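Local atomic coordinates of Poly(A) RNA polymerase protein 2 (Saccharomyces cerevisiae, PDB entry 3NYB), a protein that catalyses the addition of poly(A) tails to RNA as the polymerase subunit of TRAMP, a nuclear complex that marks aberrant transcripts in RNA surveillance. Residues S101-K106 with I123-P128. The protein carries 1 engineered substitution. Residues are numbered along the deposited sequence; the frame is centred on the assembly and turned at random.
Sequences SHLKKK and IKFVEP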
loop_
_atom_site.group_PDB
_atom_site.type_symbol
_atom_site.label_atom_id
_atom_site.label_comp_id
_atom_site.label_asym_id
_atom_site.label_seq_id
_atom_site.Cartn_x
_atom_site.Cartn_y
_atom_site.Cartn_z
ATOM N N SER A 101 17.763 -7.871 -27.558
ATOM C CA SER A 101 18.569 -8.746 -28.394
ATOM C C SER A 101 19.925 -9.008 -27.748
ATOM O O SER A 101 20.415 -10.134 -27.747
ATOM C CB SER A 101 18.752 -8.117 -29.765
ATOM O OG SER A 101 18.786 -9.101 -30.758
ATOM N N HIS A 102 20.510 -7.967 -27.167
ATOM C CA HIS A 102 21.862 -8.038 -26.606
ATOM C C HIS A 102 21.907 -8.815 -25.280
ATOM O O HIS A 102 22.808 -9.622 -25.044
ATOM C CB HIS A 102 22.416 -6.613 -26.446
ATOM C CG HIS A 102 23.812 -6.544 -25.903
ATOM N ND1 HIS A 102 24.147 -5.770 -24.813
ATOM C CD2 HIS A 102 24.960 -7.130 -26.317
ATOM C CE1 HIS A 102 25.440 -5.890 -24.569
ATOM N NE2 HIS A 102 25.956 -6.713 -25.465
ATOM N N LEU A 103 20.936 -8.556 -24.411
ATOM C CA LEU A 103 20.837 -9.272 -23.145
ATOM C C LEU A 103 20.742 -10.780 -23.374
ATOM O O LEU A 103 21.441 -11.561 -22.727
ATOM C CB LEU A 103 19.630 -8.773 -22.347
ATOM C CG LEU A 103 19.898 -7.716 -21.277
ATOM C CD1 LEU A 103 21.254 -7.084 -21.496
ATOM C CD2 LEU A 103 18.792 -6.664 -21.201
ATOM N N LYS A 104 19.881 -11.177 -24.307
ATOM C CA LYS A 104 19.649 -12.582 -24.609
ATOM C C LYS A 104 20.946 -13.236 -25.053
ATOM O O LYS A 104 21.329 -14.300 -24.561
ATOM C CB LYS A 104 18.618 -12.716 -25.725
ATOM C CG LYS A 104 17.368 -11.859 -25.572
ATOM C CD LYS A 104 16.130 -12.688 -25.224
ATOM C CE LYS A 104 15.392 -13.179 -26.465
ATOM N NZ LYS A 104 14.283 -14.127 -26.140
ATOM N N LYS A 105 21.612 -12.576 -25.991
ATOM C CA LYS A 105 22.868 -13.046 -26.565
ATOM C C LYS A 105 23.980 -13.200 -25.514
ATOM O O LYS A 105 24.681 -14.217 -25.475
ATOM C CB LYS A 105 23.286 -12.091 -27.687
ATOM C CG LYS A 105 24.549 -12.475 -28.434
ATOM C CD LYS A 105 24.330 -12.440 -29.952
ATOM C CE LYS A 105 25.595 -12.805 -30.732
ATOM N NZ LYS A 105 26.551 -11.668 -30.878
ATOM N N LYS A 106 24.117 -12.203 -24.647
ATOM C CA LYS A 106 25.121 -12.239 -23.585
ATOM C C LYS A 106 24.665 -13.062 -22.359
ATOM O O LYS A 106 25.374 -13.128 -21.350
ATOM C CB LYS A 106 25.499 -10.809 -23.164
ATOM C CG LYS A 106 26.138 -9.955 -24.257
ATOM C CD LYS A 106 27.650 -10.095 -24.265
ATOM C CE LYS A 106 28.233 -9.682 -22.914
ATOM N NZ LYS A 106 29.733 -9.678 -22.855
ATOM N N ILE A 123 11.165 -2.927 -20.498
ATOM C CA ILE A 123 11.660 -4.259 -20.824
ATOM C C ILE A 123 11.816 -5.066 -19.520
ATOM O O ILE A 123 12.551 -4.666 -18.606
ATOM C CB ILE A 123 13.002 -4.142 -21.592
ATOM C CG1 ILE A 123 13.580 -5.499 -21.918
ATOM C CG2 ILE A 123 14.039 -3.375 -20.781
ATOM C CD1 ILE A 123 15.078 -5.439 -22.099
ATOM N N LYS A 124 11.094 -6.176 -19.414
ATOM C CA LYS A 124 11.159 -7.017 -18.214
ATOM C C LYS A 124 11.909 -8.300 -18.519
ATOM O O LYS A 124 11.748 -8.863 -19.593
ATOM C CB LYS A 124 9.760 -7.387 -17.727
ATOM C CG LYS A 124 8.874 -6.209 -17.409
ATOM C CD LYS A 124 7.424 -6.658 -17.286
ATOM C CE LYS A 124 7.233 -7.642 -16.136
ATOM N NZ LYS A 124 5.802 -8.030 -15.957
ATOM N N PHE A 125 12.718 -8.767 -17.575
ATOM C CA PHE A 125 13.433 -10.026 -17.743
ATOM C C PHE A 125 13.953 -10.579 -16.417
ATOM O O PHE A 125 13.764 -9.981 -15.360
ATOM C CB PHE A 125 14.582 -9.866 -18.747
ATOM C CG PHE A 125 15.693 -8.970 -18.266
ATOM C CD1 PHE A 125 16.819 -9.502 -17.651
ATOM C CD2 PHE A 125 15.609 -7.590 -18.427
ATOM C CE1 PHE A 125 17.849 -8.673 -17.205
ATOM C CE2 PHE A 125 16.628 -6.753 -17.985
ATOM C CZ PHE A 125 17.753 -7.292 -17.372
ATOM N N VAL A 126 14.607 -11.731 -16.482
ATOM C CA VAL A 126 15.234 -12.319 -15.307
ATOM C C VAL A 126 16.705 -12.580 -15.587
ATOM O O VAL A 126 17.042 -13.265 -16.550
ATOM C CB VAL A 126 14.551 -13.649 -14.917
ATOM C CG1 VAL A 126 15.325 -14.343 -13.819
ATOM C CG2 VAL A 126 13.119 -13.404 -14.477
ATOM N N GLU A 127 17.585 -12.032 -14.760
ATOM C CA GLU A 127 18.996 -12.374 -14.873
ATOM C C GLU A 127 19.143 -13.777 -14.314
ATOM O O GLU A 127 18.851 -14.018 -13.138
ATOM C CB GLU A 127 19.884 -11.387 -14.124
ATOM C CG GLU A 127 21.368 -11.484 -14.490
ATOM C CD GLU A 127 22.088 -12.611 -13.768
ATOM O OE1 GLU A 127 22.533 -13.567 -14.438
ATOM O OE2 GLU A 127 22.212 -12.543 -12.526
ATOM N N PRO A 128 19.573 -14.709 -15.172
ATOM C CA PRO A 128 19.554 -16.162 -14.959
ATOM C C PRO A 128 20.441 -16.630 -13.810
ATOM O O PRO A 128 20.019 -17.455 -13.009
ATOM C CB PRO A 128 20.083 -16.716 -16.283
ATOM C CG PRO A 128 19.993 -15.586 -17.266
ATOM C CD PRO A 128 20.158 -14.345 -16.471
#
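Leu-103 reaches from the last turn of helix 92-105 to the strand that faces it and touches Ile-123 and Phe-125 with a single methyl, CD2. That methyl lies over one face of the Phe-125 ring, 4.2 Å from its centroid and 25° off the ring normal, a CH-pi contact displaced from the centre toward the rim. The nearest ring atom is CE2, 3.9 Å from Leu-103 CD2, and the two side chains cross at about a right angle. On the strand, Ile-123 stands two residues before Phe-125 and therefore on the same face of the sheet; its CD1 lies 4.0 Å from Leu-103 CD2. With CG1 of Ile-123 anti to the backbone N (chi1 178°) and the chain continuing extended, CD1 is carried out toward the helix.

All three touching residues are buried and apolar, yet the interface is small, 98 Å² in total, and the backbones stay well apart: the closest CA atoms, of Leu-103 and Glu-127, are 9.0 Å from each other. Away from this cluster Ser-101 and Lys-105 are exposed, as is Lys-104, although its side chain lies against Val-112, while Lys-124 and Val-126 project from the other face of the strand.

Helix 92-105 thus packs against strand 121-127 of the mixed sheet in the nucleotidyltransferase palm domain. Strand 132-137 pairs antiparallel with strand 121-127, Ile-134 touching Phe-125, and strand 113-116 is its antiparallel neighbour on the other side; helix 36-54 adds Ile-49 to the surroundings of the same ring.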